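Ankyrin repeat domain protein (Legionella pneumophila subsp. pneumophila, PDB 6MCA) is a bacterial effector with ankyrin repeats and a cysteine protease-like region, and interacts with the host LARP7 component of the 7SK snRNP complex. Local coordinates at residues Ser198-Leu211 against Leu379-Ala391. Sequence-based numbering, arbitrary orientation.
Sequences SLRRFISSYSTRHL and LYDEWVEWDKDRA
Phe202 packs against Trp383 where helix 188-202 crosses the long helix 373-399. The two short axes run nearly at right angles (94°) and come within 10.6 Å. Past Phe202 the chain makes a type I turn to Ser205, and a 3-10 segment, 206-210, continues beside the long helix. Phe202 is the centre of an aromatic cluster. Its CG lies anti to the backbone N (chi1 177°), which sends the ring between the two tryptophans. Trp383 turns an edge to one face of the Phe202 ring, with the planes 60° apart. The Phe202 ring in turn points its edge at a face of Trp386, and Phe202 CD1 sits 3.6 Å from Trp386 CD2. The CA of Phe202 also rests over the six-membered ring of Trp386. Leu199 CD2 lies over a face of the Trp383 indole, 3.6 Å from Trp383 CE2. The indole NE1 of Trp383 donates to Ser198 OG (2.9 Å), which is tilted from the ring plane. Asp387 OD1 lies 3.0 Å from the same Ser198 OG and forms a salt bridge with Arg390 NH2 (2.6 Å). Asp387 OD2 pairs with Arg162 of helix 147-162. Farther along, His210 NE2 donates in its own ring plane to Glu382 OE2 (3.0 Å), on the syn side but well out of the carboxylate plane. Arg201 CD covers a face of the Arg390 guanidinium, while Arg201 NE pairs with Asp197. The contact thus joins helix 188-202 and the turn and 3-10 segment after it to helix 373-399. The Ser198, Trp383 and Asp387 polar group is buried beside the aromatic cluster; the His210-Glu382 bond lies at the more exposed side. Arg390 and Arg162 probably help stabilise the negative charge of Asp387.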
ATOM      1  N   SER A 198      -2.501   6.545   7.787  1.00 25.48           N
ATOM      2  CA  SER A 198      -1.720   6.458   9.012  1.00 25.67           C
ATOM      3  C   SER A 198      -1.341   7.839   9.520  1.00 27.91           C
ATOM      4  O   SER A 198      -1.381   8.092  10.725  1.00 28.48           O
ATOM      5  CB  SER A 198      -0.471   5.611   8.774  1.00 15.42           C
ATOM      6  OG  SER A 198       0.482   5.799   9.804  1.00 26.29           O
ATOM      7  N   LEU A 199      -0.971   8.750   8.616  1.00 23.03           N
ATOM      8  CA  LEU A 199      -0.706  10.123   9.033  1.00 28.02           C
ATOM      9  C   LEU A 199      -1.958  10.771   9.616  1.00 29.74           C
ATOM     10  O   LEU A 199      -1.894  11.459  10.647  1.00 28.72           O
ATOM     11  CB  LEU A 199      -0.178  10.940   7.854  1.00 23.25           C
ATOM     12  CG  LEU A 199       1.233  10.600   7.374  1.00 25.29           C
ATOM     13  CD1 LEU A 199       1.577  11.405   6.133  1.00 19.32           C
ATOM     14  CD2 LEU A 199       2.251  10.846   8.478  1.00 23.23           C
ATOM     15  N   ARG A 200      -3.108  10.557   8.966  1.00 25.68           N
ATOM     16  CA  ARG A 200      -4.362  11.111   9.469  1.00 24.17           C
ATOM     17  C   ARG A 200      -4.656  10.610  10.879  1.00 30.64           C
ATOM     18  O   ARG A 200      -5.025  11.391  11.764  1.00 25.13           O
ATOM     19  CB  ARG A 200      -5.512  10.755   8.526  1.00 30.58           C
ATOM     20  CG  ARG A 200      -6.873  11.201   9.033  1.00 22.89           C
ATOM     21  CD  ARG A 200      -8.001  10.591   8.218  1.00 27.69           C
ATOM     22  NE  ARG A 200      -8.135   9.155   8.449  1.00 36.47           N
ATOM     23  CZ  ARG A 200      -8.809   8.622   9.461  1.00 29.92           C
ATOM     24  NH1 ARG A 200      -9.414   9.405  10.343  1.00 34.84           N
ATOM     25  NH2 ARG A 200      -8.878   7.304   9.592  1.00 38.22           N
ATOM     26  N   ARG A 201      -4.504   9.303  11.102  1.00 22.82           N
ATOM     27  CA  ARG A 201      -4.711   8.756  12.440  1.00 28.46           C
ATOM     28  C   ARG A 201      -3.668   9.272  13.421  1.00 38.28           C
ATOM     29  O   ARG A 201      -3.971   9.463  14.606  1.00 30.47           O
ATOM     30  CB  ARG A 201      -4.680   7.230  12.395  1.00 26.69           C
ATOM     31  CG  ARG A 201      -5.748   6.610  11.518  1.00 27.82           C
ATOM     32  CD  ARG A 201      -5.602   5.098  11.462  1.00 33.76           C
ATOM     33  NE  ARG A 201      -6.652   4.484  10.657  1.00 39.46           N
ATOM     34  CZ  ARG A 201      -7.868   4.199  11.108  1.00 45.71           C
ATOM     35  NH1 ARG A 201      -8.190   4.472  12.365  1.00 51.82           N
ATOM     36  NH2 ARG A 201      -8.762   3.642  10.304  1.00 43.71           N
ATOM     37  N   PHE A 202      -2.443   9.504  12.948  1.00 28.97           N
ATOM     38  CA  PHE A 202      -1.359   9.926  13.824  1.00 26.27           C
ATOM     39  C   PHE A 202      -1.618  11.313  14.391  1.00 21.94           C
ATOM     40  O   PHE A 202      -1.546  11.518  15.608  1.00 26.10           O
ATOM     41  CB  PHE A 202      -0.039   9.887  13.056  1.00 28.54           C
ATOM     42  CG  PHE A 202       1.141  10.366  13.846  1.00 20.42           C
ATOM     43  CD1 PHE A 202       1.567   9.678  14.969  1.00 19.07           C
ATOM     44  CD2 PHE A 202       1.832  11.501  13.458  1.00 17.49           C
ATOM     45  CE1 PHE A 202       2.658  10.116  15.696  1.00 21.71           C
ATOM     46  CE2 PHE A 202       2.924  11.945  14.179  1.00 22.28           C
ATOM     47  CZ  PHE A 202       3.337  11.252  15.299  1.00 20.18           C
ATOM     48  N   ILE A 203      -1.939  12.281  13.525  1.00 25.64           N
ATOM     49  CA  ILE A 203      -2.181  13.641  14.006  1.00 31.86           C
ATOM     50  C   ILE A 203      -3.513  13.781  14.726  1.00 38.69           C
ATOM     51  O   ILE A 203      -3.819  14.864  15.240  1.00 38.04           O
ATOM     52  CB  ILE A 203      -2.115  14.670  12.860  1.00 34.86           C
ATOM     53  CG1 ILE A 203      -3.177  14.376  11.806  1.00 27.43           C
ATOM     54  CG2 ILE A 203      -0.733  14.674  12.228  1.00 22.64           C
ATOM     55  CD1 ILE A 203      -3.153  15.352  10.648  1.00 25.44           C
ATOM     56  N   SER A 204      -4.311  12.717  14.793  1.00 33.62           N
ATOM     57  CA  SER A 204      -5.590  12.737  15.486  1.00 35.88           C
ATOM     58  C   SER A 204      -5.560  11.975  16.802  1.00 42.12           C
ATOM     59  O   SER A 204      -6.587  11.902  17.483  1.00 38.50           O
ATOM     60  CB  SER A 204      -6.681  12.157  14.587  1.00 28.65           C
ATOM     61  OG  SER A 204      -6.588  10.746  14.511  1.00 56.70           O
ATOM     62  N   SER A 205      -4.426  11.388  17.163  1.00 41.06           N
ATOM     63  CA  SER A 205      -4.320  10.653  18.412  1.00 28.05           C
ATOM     64  C   SER A 205      -4.101  11.616  19.571  1.00 38.43           C
ATOM     65  O   SER A 205      -3.427  12.639  19.427  1.00 43.80           O
ATOM     66  CB  SER A 205      -3.173   9.643  18.339  1.00 38.26           C
ATOM     67  OG  SER A 205      -3.131   8.826  19.497  1.00 44.17           O
ATOM     68  N   TYR A 206      -4.691  11.289  20.724  1.00 32.08           N
ATOM     69  CA  TYR A 206      -4.449  12.081  21.926  1.00 44.94           C
ATOM     70  C   TYR A 206      -2.966  12.086  22.278  1.00 42.83           C
ATOM     71  O   TYR A 206      -2.379  13.142  22.553  1.00 47.10           O
ATOM     72  CB  TYR A 206      -5.276  11.532  23.090  1.00 29.65           C
ATOM     73  CG  TYR A 206      -6.761  11.799  22.986  1.00 37.38           C
ATOM     74  CD1 TYR A 206      -7.238  13.024  22.539  1.00 38.17           C
ATOM     75  CD2 TYR A 206      -7.686  10.825  23.341  1.00 28.46           C
ATOM     76  CE1 TYR A 206      -8.596  13.272  22.447  1.00 34.52           C
ATOM     77  CE2 TYR A 206      -9.046  11.063  23.252  1.00 34.72           C
ATOM     78  CZ  TYR A 206      -9.495  12.288  22.804  1.00 45.87           C
ATOM     79  OH  TYR A 206     -10.848  12.527  22.713  1.00 35.96           O
ATOM     80  N   SER A 207      -2.334  10.910  22.230  1.00 27.97           N
ATOM     81  CA  SER A 207      -0.944  10.743  22.636  1.00 39.41           C
ATOM     82  C   SER A 207       0.032  11.584  21.822  1.00 24.55           C
ATOM     83  O   SER A 207       1.216  11.631  22.172  1.00 47.15           O
ATOM     84  CB  SER A 207      -0.554   9.267  22.535  1.00 28.42           C
ATOM     85  OG  SER A 207      -0.867   8.744  21.256  1.00 48.36           O
ATOM     86  N   THR A 208      -0.421  12.243  20.756  1.00 28.32           N
ATOM     87  CA  THR A 208       0.451  13.056  19.919  1.00 35.05           C
ATOM     88  C   THR A 208       0.106  14.541  19.982  1.00 33.01           C
ATOM     89  O   THR A 208       0.554  15.311  19.126  1.00 36.63           O
ATOM     90  CB  THR A 208       0.403  12.568  18.470  1.00 27.50           C
ATOM     91  OG1 THR A 208      -0.822  12.991  17.861  1.00 42.63           O
ATOM     92  CG2 THR A 208       0.491  11.049  18.414  1.00 24.59           C
ATOM     93  N   ARG A 209      -0.675  14.963  20.983  1.00 36.31           N
ATOM     94  CA  ARG A 209      -1.072  16.369  21.050  1.00 38.14           C
ATOM     95  C   ARG A 209       0.135  17.290  21.202  1.00 36.33           C
ATOM     96  O   ARG A 209       0.131  18.409  20.673  1.00 48.76           O
ATOM     97  CB  ARG A 209      -2.075  16.586  22.188  1.00 54.15           C
ATOM     98  CG  ARG A 209      -1.467  16.816  23.562  1.00 60.05           C
ATOM     99  CD  ARG A 209      -2.472  17.459  24.506  1.00 53.78           C
ATOM    100  NE  ARG A 209      -2.448  18.917  24.423  1.00 79.83           N
ATOM    101  CZ  ARG A 209      -1.986  19.712  25.383  1.00 58.34           C
ATOM    102  NH1 ARG A 209      -1.511  19.193  26.506  1.00 69.44           N
ATOM    103  NH2 ARG A 209      -2.002  21.029  25.222  1.00 57.79           N
ATOM    104  N   HIS A 210       1.191  16.828  21.877  1.00 34.92           N
ATOM    105  CA  HIS A 210       2.396  17.636  22.027  1.00 30.95           C
ATOM    106  C   HIS A 210       3.087  17.917  20.699  1.00 48.04           C
ATOM    107  O   HIS A 210       4.024  18.723  20.667  1.00 47.05           O
ATOM    108  CB  HIS A 210       3.374  16.950  22.985  1.00 38.15           C
ATOM    109  CG  HIS A 210       3.896  15.641  22.483  1.00 49.93           C
ATOM    110  ND1 HIS A 210       3.220  14.452  22.659  1.00 50.80           N
ATOM    111  CD2 HIS A 210       5.031  15.332  21.810  1.00 48.29           C
ATOM    112  CE1 HIS A 210       3.915  13.469  22.116  1.00 41.23           C
ATOM    113  NE2 HIS A 210       5.017  13.976  21.594  1.00 41.85           N
ATOM    114  N   LEU A 211       2.653  17.278  19.611  1.00 38.44           N
ATOM    115  CA  LEU A 211       3.194  17.526  18.283  1.00 35.91           C
ATOM    116  C   LEU A 211       2.294  18.435  17.452  1.00 29.40           C
ATOM    117  O   LEU A 211       2.461  18.505  16.230  1.00 38.18           O
ATOM    118  CB  LEU A 211       3.419  16.202  17.552  1.00 29.01           C
ATOM    119  CG  LEU A 211       4.315  15.175  18.247  1.00 44.68           C
ATOM    120  CD1 LEU A 211       4.342  13.873  17.467  1.00 34.90           C
ATOM    121  CD2 LEU A 211       5.721  15.722  18.427  1.00 37.32           C
ATOM    122  N   LEU A 379      10.375  13.272  14.343  1.00 25.13           N
ATOM    123  CA  LEU A 379       8.968  13.081  14.010  1.00 28.94           C
ATOM    124  C   LEU A 379       8.753  11.772  13.265  1.00 33.54           C
ATOM    125  O   LEU A 379       7.773  11.061  13.511  1.00 31.26           O
ATOM    126  CB  LEU A 379       8.475  14.261  13.174  1.00 31.83           C
ATOM    127  CG  LEU A 379       6.970  14.430  12.971  1.00 40.66           C
ATOM    128  CD1 LEU A 379       6.301  14.856  14.267  1.00 36.56           C
ATOM    129  CD2 LEU A 379       6.701  15.438  11.866  1.00 38.74           C
ATOM    130  N   TYR A 380       9.662  11.442  12.344  1.00 25.16           N
ATOM    131  CA  TYR A 380       9.554  10.193  11.595  1.00 23.80           C
ATOM    132  C   TYR A 380       9.619   8.988  12.527  1.00 25.16           C
ATOM    133  O   TYR A 380       8.805   8.061  12.424  1.00 27.41           O
ATOM    134  CB  TYR A 380      10.662  10.138  10.540  1.00 26.42           C
ATOM    135  CG  TYR A 380      10.842   8.799   9.863  1.00 25.20           C
ATOM    136  CD1 TYR A 380       9.923   8.341   8.929  1.00 26.21           C
ATOM    137  CD2 TYR A 380      11.944   8.003  10.142  1.00 21.23           C
ATOM    138  CE1 TYR A 380      10.091   7.119   8.301  1.00 26.38           C
ATOM    139  CE2 TYR A 380      12.121   6.782   9.520  1.00 36.52           C
ATOM    140  CZ  TYR A 380      11.192   6.345   8.601  1.00 33.07           C
ATOM    141  OH  TYR A 380      11.365   5.130   7.980  1.00 33.92           O
ATOM    142  N   ASP A 381      10.577   8.994  13.458  1.00 27.78           N
ATOM    143  CA  ASP A 381      10.700   7.888  14.406  1.00 30.21           C
ATOM    144  C   ASP A 381       9.460   7.777  15.288  1.00 26.27           C
ATOM    145  O   ASP A 381       8.936   6.676  15.515  1.00 28.13           O
ATOM    146  CB  ASP A 381      11.952   8.068  15.264  1.00 44.15           C
ATOM    147  CG  ASP A 381      13.230   7.833  14.484  1.00 60.59           C
ATOM    148  OD1 ASP A 381      13.201   7.052  13.509  1.00 52.00           O
ATOM    149  OD2 ASP A 381      14.267   8.427  14.851  1.00 73.14           O
ATOM    150  N   GLU A 382       8.982   8.914  15.805  1.00 30.23           N
ATOM    151  CA  GLU A 382       7.792   8.899  16.650  1.00 35.80           C
ATOM    152  C   GLU A 382       6.587   8.351  15.893  1.00 34.07           C
ATOM    153  O   GLU A 382       5.840   7.515  16.419  1.00 29.77           O
ATOM    154  CB  GLU A 382       7.506  10.305  17.176  1.00 27.21           C
ATOM    155  CG  GLU A 382       6.535  10.349  18.344  1.00 62.83           C
ATOM    156  CD  GLU A 382       6.850  11.463  19.324  1.00 63.46           C
ATOM    157  OE1 GLU A 382       7.773  12.258  19.050  1.00 56.61           O
ATOM    158  OE2 GLU A 382       6.173  11.542  20.371  1.00 69.68           O
ATOM    159  N   TRP A 383       6.397   8.794  14.647  1.00 21.63           N
ATOM    160  CA  TRP A 383       5.277   8.324  13.839  1.00 22.22           C
ATOM    161  C   TRP A 383       5.373   6.826  13.575  1.00 29.88           C
ATOM    162  O   TRP A 383       4.373   6.105  13.683  1.00 32.19           O
ATOM    163  CB  TRP A 383       5.229   9.105  12.524  1.00 23.28           C
ATOM    164  CG  TRP A 383       4.338   8.515  11.470  1.00 31.02           C
ATOM    165  CD1 TRP A 383       3.018   8.188  11.597  1.00 26.61           C
ATOM    166  CD2 TRP A 383       4.702   8.193  10.120  1.00 29.56           C
ATOM    167  NE1 TRP A 383       2.540   7.679  10.413  1.00 26.44           N
ATOM    168  CE2 TRP A 383       3.553   7.673   9.491  1.00 31.12           C
ATOM    169  CE3 TRP A 383       5.887   8.293   9.385  1.00 24.50           C
ATOM    170  CZ2 TRP A 383       3.555   7.253   8.161  1.00 19.07           C
ATOM    171  CZ3 TRP A 383       5.888   7.876   8.065  1.00 25.20           C
ATOM    172  CH2 TRP A 383       4.730   7.363   7.467  1.00 25.43           C
ATOM    173  N   VAL A 384       6.569   6.337  13.240  1.00 28.88           N
ATOM    174  CA  VAL A 384       6.719   4.919  12.918  1.00 31.15           C
ATOM    175  C   VAL A 384       6.446   4.053  14.144  1.00 30.65           C
ATOM    176  O   VAL A 384       5.731   3.043  14.058  1.00 33.17           O
ATOM    177  CB  VAL A 384       8.115   4.653  12.326  1.00 30.10           C
ATOM    178  CG1 VAL A 384       8.404   3.160  12.287  1.00 19.59           C
ATOM    179  CG2 VAL A 384       8.216   5.250  10.929  1.00 20.09           C
ATOM    180  N   GLU A 385       6.998   4.429  15.302  1.00 27.77           N
ATOM    181  CA  GLU A 385       6.758   3.634  16.505  1.00 37.36           C
ATOM    182  C   GLU A 385       5.291   3.688  16.921  1.00 32.07           C
ATOM    183  O   GLU A 385       4.709   2.667  17.323  1.00 27.25           O
ATOM    184  CB  GLU A 385       7.665   4.109  17.640  1.00 28.32           C
ATOM    185  CG  GLU A 385       9.139   3.774  17.441  1.00 39.95           C
ATOM    186  CD  GLU A 385       9.385   2.288  17.242  1.00 42.74           C
ATOM    187  OE1 GLU A 385       9.855   1.901  16.152  1.00 41.65           O
ATOM    188  OE2 GLU A 385       9.111   1.507  18.178  1.00 60.47           O
ATOM    189  N   TRP A 386       4.673   4.872  16.823  1.00 28.92           N
ATOM    190  CA  TRP A 386       3.254   4.992  17.132  1.00 26.70           C
ATOM    191  C   TRP A 386       2.417   4.103  16.224  1.00 31.66           C
ATOM    192  O   TRP A 386       1.456   3.475  16.678  1.00 28.37           O
ATOM    193  CB  TRP A 386       2.812   6.451  17.008  1.00 29.82           C
ATOM    194  CG  TRP A 386       1.344   6.652  17.232  1.00 32.64           C
ATOM    195  CD1 TRP A 386       0.732   6.987  18.404  1.00 35.63           C
ATOM    196  CD2 TRP A 386       0.300   6.524  16.257  1.00 28.16           C
ATOM    197  NE1 TRP A 386      -0.626   7.076  18.221  1.00 34.11           N
ATOM    198  CE2 TRP A 386      -0.917   6.796  16.912  1.00 36.08           C
ATOM    199  CE3 TRP A 386       0.278   6.205  14.895  1.00 26.69           C
ATOM    200  CZ2 TRP A 386      -2.144   6.759  16.251  1.00 30.83           C
ATOM    201  CZ3 TRP A 386      -0.940   6.168  14.243  1.00 33.81           C
ATOM    202  CH2 TRP A 386      -2.133   6.444  14.920  1.00 28.92           C
ATOM    203  N   ASP A 387       2.768   4.029  14.936  1.00 30.74           N
ATOM    204  CA  ASP A 387       1.988   3.209  14.013  1.00 27.11           C
ATOM    205  C   ASP A 387       2.178   1.724  14.295  1.00 28.08           C
ATOM    206  O   ASP A 387       1.222   0.942  14.201  1.00 28.71           O
ATOM    207  CB  ASP A 387       2.364   3.540  12.570  1.00 30.39           C
ATOM    208  CG  ASP A 387       1.215   3.317  11.605  1.00 39.89           C
ATOM    209  OD1 ASP A 387       0.070   3.680  11.950  1.00 35.48           O
ATOM    210  OD2 ASP A 387       1.453   2.778  10.504  1.00 40.73           O
ATOM    211  N   LYS A 388       3.406   1.316  14.633  1.00 29.09           N
ATOM    212  CA  LYS A 388       3.634  -0.056  15.082  1.00 33.79           C
ATOM    213  C   LYS A 388       2.697  -0.412  16.230  1.00 32.18           C
ATOM    214  O   LYS A 388       1.962  -1.412  16.176  1.00 32.89           O
ATOM    215  CB  LYS A 388       5.089  -0.234  15.523  1.00 32.10           C
ATOM    216  CG  LYS A 388       6.117  -0.248  14.409  1.00 40.76           C
ATOM    217  CD  LYS A 388       7.504  -0.500  14.983  1.00 24.71           C
ATOM    218  CE  LYS A 388       8.577  -0.469  13.910  1.00 55.85           C
ATOM    219  NZ  LYS A 388       9.935  -0.669  14.489  1.00 59.65           N
ATOM    220  N   ASP A 389       2.711   0.411  17.282  1.00 28.75           N
ATOM    221  CA  ASP A 389       1.884   0.119  18.449  1.00 27.93           C
ATOM    222  C   ASP A 389       0.395   0.195  18.123  1.00 42.78           C
ATOM    223  O   ASP A 389      -0.396  -0.570  18.684  1.00 35.01           O
ATOM    224  CB  ASP A 389       2.242   1.068  19.592  1.00 34.25           C
ATOM    225  CG  ASP A 389       3.620   0.790  20.166  1.00 54.96           C
ATOM    226  OD1 ASP A 389       3.999  -0.398  20.255  1.00 38.60           O
ATOM    227  OD2 ASP A 389       4.326   1.757  20.523  1.00 54.44           O
ATOM    228  N   ARG A 390      -0.001   1.082  17.208  1.00 32.42           N
ATOM    229  CA  ARG A 390      -1.406   1.190  16.825  1.00 30.80           C
ATOM    230  C   ARG A 390      -1.882  -0.078  16.128  1.00 37.02           C
ATOM    231  O   ARG A 390      -2.972  -0.586  16.417  1.00 42.61           O
ATOM    232  CB  ARG A 390      -1.610   2.410  15.922  1.00 32.90           C
ATOM    233  CG  ARG A 390      -3.063   2.700  15.563  1.00 24.71           C
ATOM    234  CD  ARG A 390      -3.442   2.136  14.195  1.00 36.10           C
ATOM    235  NE  ARG A 390      -2.699   2.762  13.104  1.00 38.02           N
ATOM    236  CZ  ARG A 390      -3.028   2.656  11.820  1.00 38.80           C
ATOM    237  NH1 ARG A 390      -4.089   1.945  11.462  1.00 37.64           N
ATOM    238  NH2 ARG A 390      -2.296   3.260  10.892  1.00 29.55           N
ATOM    239  N   ALA A 391      -1.081  -0.597  15.194  1.00 25.85           N
ATOM    240  CA  ALA A 391      -1.457  -1.831  14.511  1.00 33.25           C
ATOM    241  C   ALA A 391      -1.513  -3.003  15.485  1.00 35.74           C
ATOM    242  O   ALA A 391      -2.434  -3.835  15.424  1.00 38.15           O
ATOM    243  CB  ALA A 391      -0.480  -2.115  13.371  1.00 26.08           C
TER